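Local coordinates for protein orotate phosphoribosyltransferase (Aeropyrum pernix, PDB 2YZK) that probably catalyses the magnesium-dependent transfer of the ribosyl phosphate group from 5-phosphoribosyl 1-diphosphate to orotate, giving orotidine 5'-phosphate in pyrimidine biosynthesis, at residues 45-49 / 75-80; 138-144 / 158-164. One frame throughout, in Å; residues are numbered along the deposited sequence.

Contact 1. Residues 45-49 / 75-80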
loop_
_atom_site.group_PDB
_atom_site.type_symbol
_atom_site.label_atom_id
_atom_site.label_comp_id
_atom_site.label_asym_id
_atom_site.label_seq_id
_atom_site.Cartn_x
_atom_site.Cartn_y
_atom_site.Cartn_z
ATOM N N LEU A 45 -12.512 4.286 5.944
ATOM C CA LEU A 45 -12.292 5.210 4.844
ATOM C C LEU A 45 -13.252 6.387 4.911
ATOM O O LEU A 45 -12.854 7.530 4.683
ATOM C CB LEU A 45 -12.444 4.495 3.500
ATOM C CG LEU A 45 -11.292 3.575 3.093
ATOM C CD1 LEU A 45 -11.649 2.882 1.793
ATOM C CD2 LEU A 45 -10.003 4.381 2.930
ATOM N N ASP A 46 -14.514 6.113 5.224
ATOM C CA ASP A 46 -15.492 7.186 5.304
ATOM C C ASP A 46 -15.137 8.168 6.412
ATOM O O ASP A 46 -15.299 9.378 6.252
ATOM C CB ASP A 46 -16.898 6.624 5.526
ATOM C CG ASP A 46 -17.401 5.836 4.331
ATOM O OD1 ASP A 46 -17.070 6.217 3.187
ATOM O OD2 ASP A 46 -18.136 4.848 4.529
ATOM N N LEU A 47 -14.652 7.648 7.534
ATOM C CA LEU A 47 -14.271 8.508 8.650
ATOM C C LEU A 47 -13.030 9.330 8.296
ATOM O O LEU A 47 -12.914 10.487 8.693
ATOM C CB LEU A 47 -14.021 7.664 9.905
ATOM C CG LEU A 47 -15.272 7.035 10.536
ATOM C CD1 LEU A 47 -14.865 6.117 11.675
ATOM C CD2 LEU A 47 -16.208 8.135 11.033
ATOM N N LEU A 48 -12.104 8.733 7.551
ATOM C CA LEU A 48 -10.894 9.440 7.136
ATOM C C LEU A 48 -11.253 10.586 6.184
ATOM O O LEU A 48 -10.689 11.677 6.266
ATOM C CB LEU A 48 -9.915 8.480 6.444
ATOM C CG LEU A 48 -9.132 7.554 7.383
ATOM C CD1 LEU A 48 -8.555 6.397 6.605
ATOM C CD2 LEU A 48 -8.028 8.340 8.075
ATOM N N LEU A 49 -12.192 10.329 5.280
ATOM C CA LEU A 49 -12.609 11.347 4.323
ATOM C C LEU A 49 -13.264 12.486 5.080
ATOM O O LEU A 49 -13.035 13.658 4.789
ATOM C CB LEU A 49 -13.583 10.744 3.302
ATOM C CG LEU A 49 -12.897 9.828 2.283
ATOM C CD1 LEU A 49 -13.911 9.005 1.509
ATOM C CD2 LEU A 49 -12.057 10.693 1.343
HETATM N N MSE A 75 -6.362 3.689 -1.203
HETATM C CA MSE A 75 -7.813 3.604 -1.260
HETATM C C MSE A 75 -8.455 4.989 -1.268
HETATM O O MSE A 75 -9.445 5.203 -1.954
HETATM C CB MSE A 75 -8.334 2.752 -0.099
HETATM C CG MSE A 75 -7.826 1.313 -0.167
HETATM SE SE MSE A 75 -8.246 0.308 1.273
HETATM C CE MSE A 75 -9.976 0.019 0.901
ATOM N N LEU A 76 -7.888 5.922 -0.507
ATOM C CA LEU A 76 -8.400 7.292 -0.477
ATOM C C LEU A 76 -8.183 7.972 -1.825
ATOM O O LEU A 76 -9.053 8.692 -2.319
ATOM C CB LEU A 76 -7.706 8.109 0.614
ATOM C CG LEU A 76 -8.076 7.772 2.056
ATOM C CD1 LEU A 76 -7.138 8.513 3.007
ATOM C CD2 LEU A 76 -9.538 8.152 2.318
ATOM N N ALA A 77 -7.015 7.747 -2.418
ATOM C CA ALA A 77 -6.704 8.341 -3.712
ATOM C C ALA A 77 -7.682 7.846 -4.777
ATOM O O ALA A 77 -8.155 8.629 -5.600
ATOM C CB ALA A 77 -5.260 8.012 -4.110
ATOM N N LEU A 78 -7.996 6.553 -4.758
ATOM C CA LEU A 78 -8.937 5.999 -5.730
ATOM C C LEU A 78 -10.341 6.574 -5.514
ATOM O O LEU A 78 -11.034 6.928 -6.473
ATOM C CB LEU A 78 -8.979 4.466 -5.626
ATOM C CG LEU A 78 -9.873 3.724 -6.634
ATOM C CD1 LEU A 78 -9.445 4.054 -8.061
ATOM C CD2 LEU A 78 -9.787 2.225 -6.388
ATOM N N ARG A 79 -10.759 6.667 -4.253
ATOM C CA ARG A 79 -12.082 7.203 -3.936
ATOM C C ARG A 79 -12.201 8.648 -4.408
ATOM O O ARG A 79 -13.261 9.079 -4.861
ATOM C CB ARG A 79 -12.346 7.142 -2.423
ATOM C CG ARG A 79 -12.623 5.745 -1.860
ATOM C CD ARG A 79 -14.001 5.233 -2.272
ATOM N NE ARG A 79 -15.072 6.059 -1.718
ATOM C CZ ARG A 79 -15.451 6.046 -0.444
ATOM N NH1 ARG A 79 -14.854 5.241 0.424
ATOM N NH2 ARG A 79 -16.417 6.855 -0.029
ATOM N N LEU A 80 -11.109 9.393 -4.310
ATOM C CA LEU A 80 -11.108 10.799 -4.700
ATOM C C LEU A 80 -10.628 11.037 -6.130
ATOM O O LEU A 80 -10.566 12.183 -6.583
ATOM C CB LEU A 80 -10.239 11.599 -3.720
ATOM C CG LEU A 80 -10.695 11.551 -2.255
ATOM C CD1 LEU A 80 -9.647 12.192 -1.354
ATOM C CD2 LEU A 80 -12.030 12.258 -2.125
HETATM O O HOH W 1 -17.811 8.532 2.127
#

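Contact 2. Residues 138-144 / 158-164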
loop_
_atom_site.group_PDB
_atom_site.type_symbol
_atom_site.label_atom_id
_atom_site.label_comp_id
_atom_site.label_asym_id
_atom_site.label_seq_id
_atom_site.Cartn_x
_atom_site.Cartn_y
_atom_site.Cartn_z
ATOM N N THR A 138 -0.947 19.185 6.509
ATOM C CA THR A 138 -1.871 18.301 7.204
ATOM C C THR A 138 -1.444 16.838 7.129
ATOM O O THR A 138 -1.032 16.354 6.072
ATOM C CB THR A 138 -3.288 18.411 6.596
ATOM O OG1 THR A 138 -3.753 19.763 6.709
ATOM C CG2 THR A 138 -4.259 17.473 7.307
ATOM N N ALA A 139 -1.538 16.152 8.266
ATOM C CA ALA A 139 -1.223 14.729 8.367
ATOM C C ALA A 139 -2.504 14.109 8.913
ATOM O O ALA A 139 -3.071 14.592 9.897
ATOM C CB ALA A 139 -0.059 14.492 9.324
ATOM N N LEU A 140 -2.954 13.041 8.267
ATOM C CA LEU A 140 -4.190 12.380 8.636
ATOM C C LEU A 140 -3.940 10.932 9.035
ATOM O O LEU A 140 -3.270 10.198 8.318
ATOM C CB LEU A 140 -5.146 12.455 7.438
ATOM C CG LEU A 140 -6.411 11.603 7.427
ATOM C CD1 LEU A 140 -7.343 12.073 8.521
ATOM C CD2 LEU A 140 -7.076 11.708 6.054
ATOM N N VAL A 141 -4.470 10.535 10.190
ATOM C CA VAL A 141 -4.314 9.167 10.669
ATOM C C VAL A 141 -5.638 8.649 11.220
ATOM O O VAL A 141 -6.555 9.422 11.494
ATOM C CB VAL A 141 -3.242 9.050 11.788
ATOM C CG1 VAL A 141 -1.907 9.583 11.294
ATOM C CG2 VAL A 141 -3.689 9.802 13.033
ATOM N N LEU A 142 -5.733 7.333 11.364
ATOM C CA LEU A 142 -6.934 6.710 11.900
ATOM C C LEU A 142 -6.927 6.842 13.414
ATOM O O LEU A 142 -7.921 7.251 14.020
ATOM C CB LEU A 142 -6.982 5.227 11.522
ATOM C CG LEU A 142 -7.443 4.897 10.105
ATOM C CD1 LEU A 142 -7.157 3.429 9.813
ATOM C CD2 LEU A 142 -8.934 5.208 9.965
ATOM N N VAL A 143 -5.794 6.503 14.015
ATOM C CA VAL A 143 -5.650 6.566 15.462
ATOM C C VAL A 143 -4.399 7.301 15.921
ATOM O O VAL A 143 -3.290 7.025 15.463
ATOM C CB VAL A 143 -5.628 5.144 16.082
ATOM C CG1 VAL A 143 -5.343 5.231 17.579
ATOM C CG2 VAL A 143 -6.959 4.453 15.845
ATOM N N ASP A 144 -4.587 8.253 16.827
ATOM C CA ASP A 144 -3.462 8.993 17.380
ATOM C C ASP A 144 -3.276 8.455 18.795
ATOM O O ASP A 144 -4.204 8.485 19.601
ATOM C CB ASP A 144 -3.767 10.495 17.404
ATOM C CG ASP A 144 -2.672 11.312 18.080
ATOM O OD1 ASP A 144 -1.554 10.783 18.268
ATOM O OD2 ASP A 144 -2.928 12.490 18.414
ATOM N N VAL A 158 2.987 21.414 10.769
ATOM C CA VAL A 158 2.074 20.385 10.284
ATOM C C VAL A 158 0.983 20.114 11.321
ATOM O O VAL A 158 1.267 19.916 12.504
ATOM C CB VAL A 158 2.832 19.078 9.973
ATOM C CG1 VAL A 158 1.841 17.988 9.565
ATOM C CG2 VAL A 158 3.848 19.321 8.855
ATOM N N ARG A 159 -0.267 20.131 10.869
ATOM C CA ARG A 159 -1.412 19.890 11.741
ATOM C C ARG A 159 -1.825 18.427 11.651
ATOM O O ARG A 159 -2.194 17.949 10.579
ATOM C CB ARG A 159 -2.595 20.772 11.322
ATOM C CG ARG A 159 -3.836 20.577 12.184
ATOM C CD ARG A 159 -5.081 21.208 11.566
ATOM N NE ARG A 159 -5.351 20.650 10.245
ATOM C CZ ARG A 159 -6.560 20.553 9.699
ATOM N NH1 ARG A 159 -7.627 20.978 10.363
ATOM N NH2 ARG A 159 -6.701 20.029 8.487
ATOM N N LEU A 160 -1.755 17.719 12.774
ATOM C CA LEU A 160 -2.140 16.315 12.808
ATOM C C LEU A 160 -3.631 16.217 13.097
ATOM O O LEU A 160 -4.134 16.863 14.016
ATOM C CB LEU A 160 -1.369 15.569 13.906
ATOM C CG LEU A 160 -1.757 14.100 14.141
ATOM C CD1 LEU A 160 -1.321 13.257 12.949
ATOM C CD2 LEU A 160 -1.099 13.582 15.417
ATOM N N VAL A 161 -4.335 15.425 12.297
ATOM C CA VAL A 161 -5.763 15.203 12.491
ATOM C C VAL A 161 -5.968 13.691 12.565
ATOM O O VAL A 161 -5.357 12.939 11.805
ATOM C CB VAL A 161 -6.593 15.774 11.320
ATOM C CG1 VAL A 161 -8.067 15.497 11.556
ATOM C CG2 VAL A 161 -6.348 17.278 11.192
ATOM N N SER A 162 -6.818 13.241 13.483
ATOM C CA SER A 162 -7.059 11.812 13.632
ATOM C C SER A 162 -8.539 11.487 13.734
ATOM O O SER A 162 -9.331 12.310 14.190
ATOM C CB SER A 162 -6.350 11.292 14.886
ATOM O OG SER A 162 -6.864 11.915 16.054
ATOM N N VAL A 163 -8.907 10.288 13.299
ATOM C CA VAL A 163 -10.295 9.859 13.385
ATOM C C VAL A 163 -10.606 9.645 14.861
ATOM O O VAL A 163 -11.678 10.022 15.346
ATOM C CB VAL A 163 -10.531 8.546 12.604
ATOM C CG1 VAL A 163 -11.933 8.021 12.874
ATOM C CG2 VAL A 163 -10.360 8.804 11.110
ATOM N N ALA A 164 -9.660 9.052 15.580
ATOM C CA ALA A 164 -9.848 8.819 17.007
ATOM C C ALA A 164 -8.525 8.745 17.758
ATOM O O ALA A 164 -7.459 8.563 17.161
ATOM C CB ALA A 164 -10.637 7.530 17.228
HETATM O O HOH W 2 -4.698 13.700 16.614
#

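Contact 1. Residues 45-49 / 75-80
OD1 of D46 accepts from two neighbouring donors: a water donates to it over 2.7 Å, and NH2 of R79 reaches it over a weak 3.3 Å salt bridge. The same water weakly accepts from R79 NH2, closing a small triangle. The N-H of R79 points fairly straight at OD1 (164°), and both OD1 and the water lie in the guanidinium plane at its edge. With the carboxylate and guanidinium planes 82° apart, the two groups do not meet as a paired fork; OD1 alone makes the bridge to R79. Bends at chi2 and chi3 curl the R79 chain so that its head crosses to helix 38-58, where L49 CD1 lies 3.5 Å above one face, offset toward the rim, and covers part of it. Beneath this polar rim the contact is aliphatic. CD2 of L76 meets CD2 of L49 at 3.7 Å and CD2 of L45 at 3.8 Å, the leucines sliding past each other in opposite directions. L49 CD2 also packs on the end of L80. Deeper in, L45 crosses the selenomethionine M75 at about a right angle, and its CD1 approaches CE at 3.4 Å, closer than usual for carbons. The helix segments cross at -72°, and the space between their axes, 10.9 Å apart, is filled by side chains of both. L45 and L48 also touch W72, a turn earlier on helix 70-80; L78 of the second subunit packs on L45, M75 and R79, and L48 faces the corner where two strands leave the central parallel sheet.

Contact 2. Residues 138-144 / 158-164
Strands 138-141 and 159-162 run parallel, 22° apart: A139 takes N-H from V161 (A139 O to V161 N, 2.8 Å) and gives its own to R159 O, and V141 repeats the pattern with V161 O and V163 N. Both chains then turn a corner, at L142 and V163, with helix-like backbone angles, and beyond it the bonds shift to A164, which uses both its groups, N to L142 O (2.9 Å) and O to D144 N. At the far end T138 and R159 lie side by side. The methyl V161 CG2 sits 3.6 Å above the centre of the R159 guanidinium, while D55 of helix 38-58 takes a salt bridge from R159 NH2 and a hydrogen bond from T138 on one oxygen, OD1. In T138, chi1 of -60° sets CG2 anti to the backbone N, within 3.7 Å of R159 NH2, and leaves OG1 for D55. A valine in its place would probably leave D55 with one bond fewer and its carboxylate less firmly set before R159. Helix 149-154 links the strands as a beta-alpha-beta crossover, adding 159-162 as the last strand of the five-stranded parallel sheet of the phosphoribosyltransferase fold. On the sheet face toward that helix, L160 CD1 meets A139 CB at 4.0 Å, and L160 CD2 lies 3.7 Å from D144 OD2. A water donates to D144 OD2 and also bonds S162 OG, while D144 OD1 accepts from G146 N, beside R145, a predicted orotate-binding residue.

Overall arrangement
Both contacts are partly buried. The centre of contact 1 lies about 13 Å from that of the chain; it pairs two helices through leucine packing with an exposed polar edge at D46 and R79. Contact 2, its centre about 7 Å from that of the chain, is the more interior, with R159 exposed at one end, and joins two sheet strands mainly by backbone hydrogen bonds. They share no segment, yet helix 38-58 serves both: its segment 45-49 forms one side of contact 1, while L47 CB lies 3.6 Å from V163 CG1 of contact 2. The second subunit also meets contact 1, whereas contact 2 stays within one chain and ends near predicted substrate-binding residues.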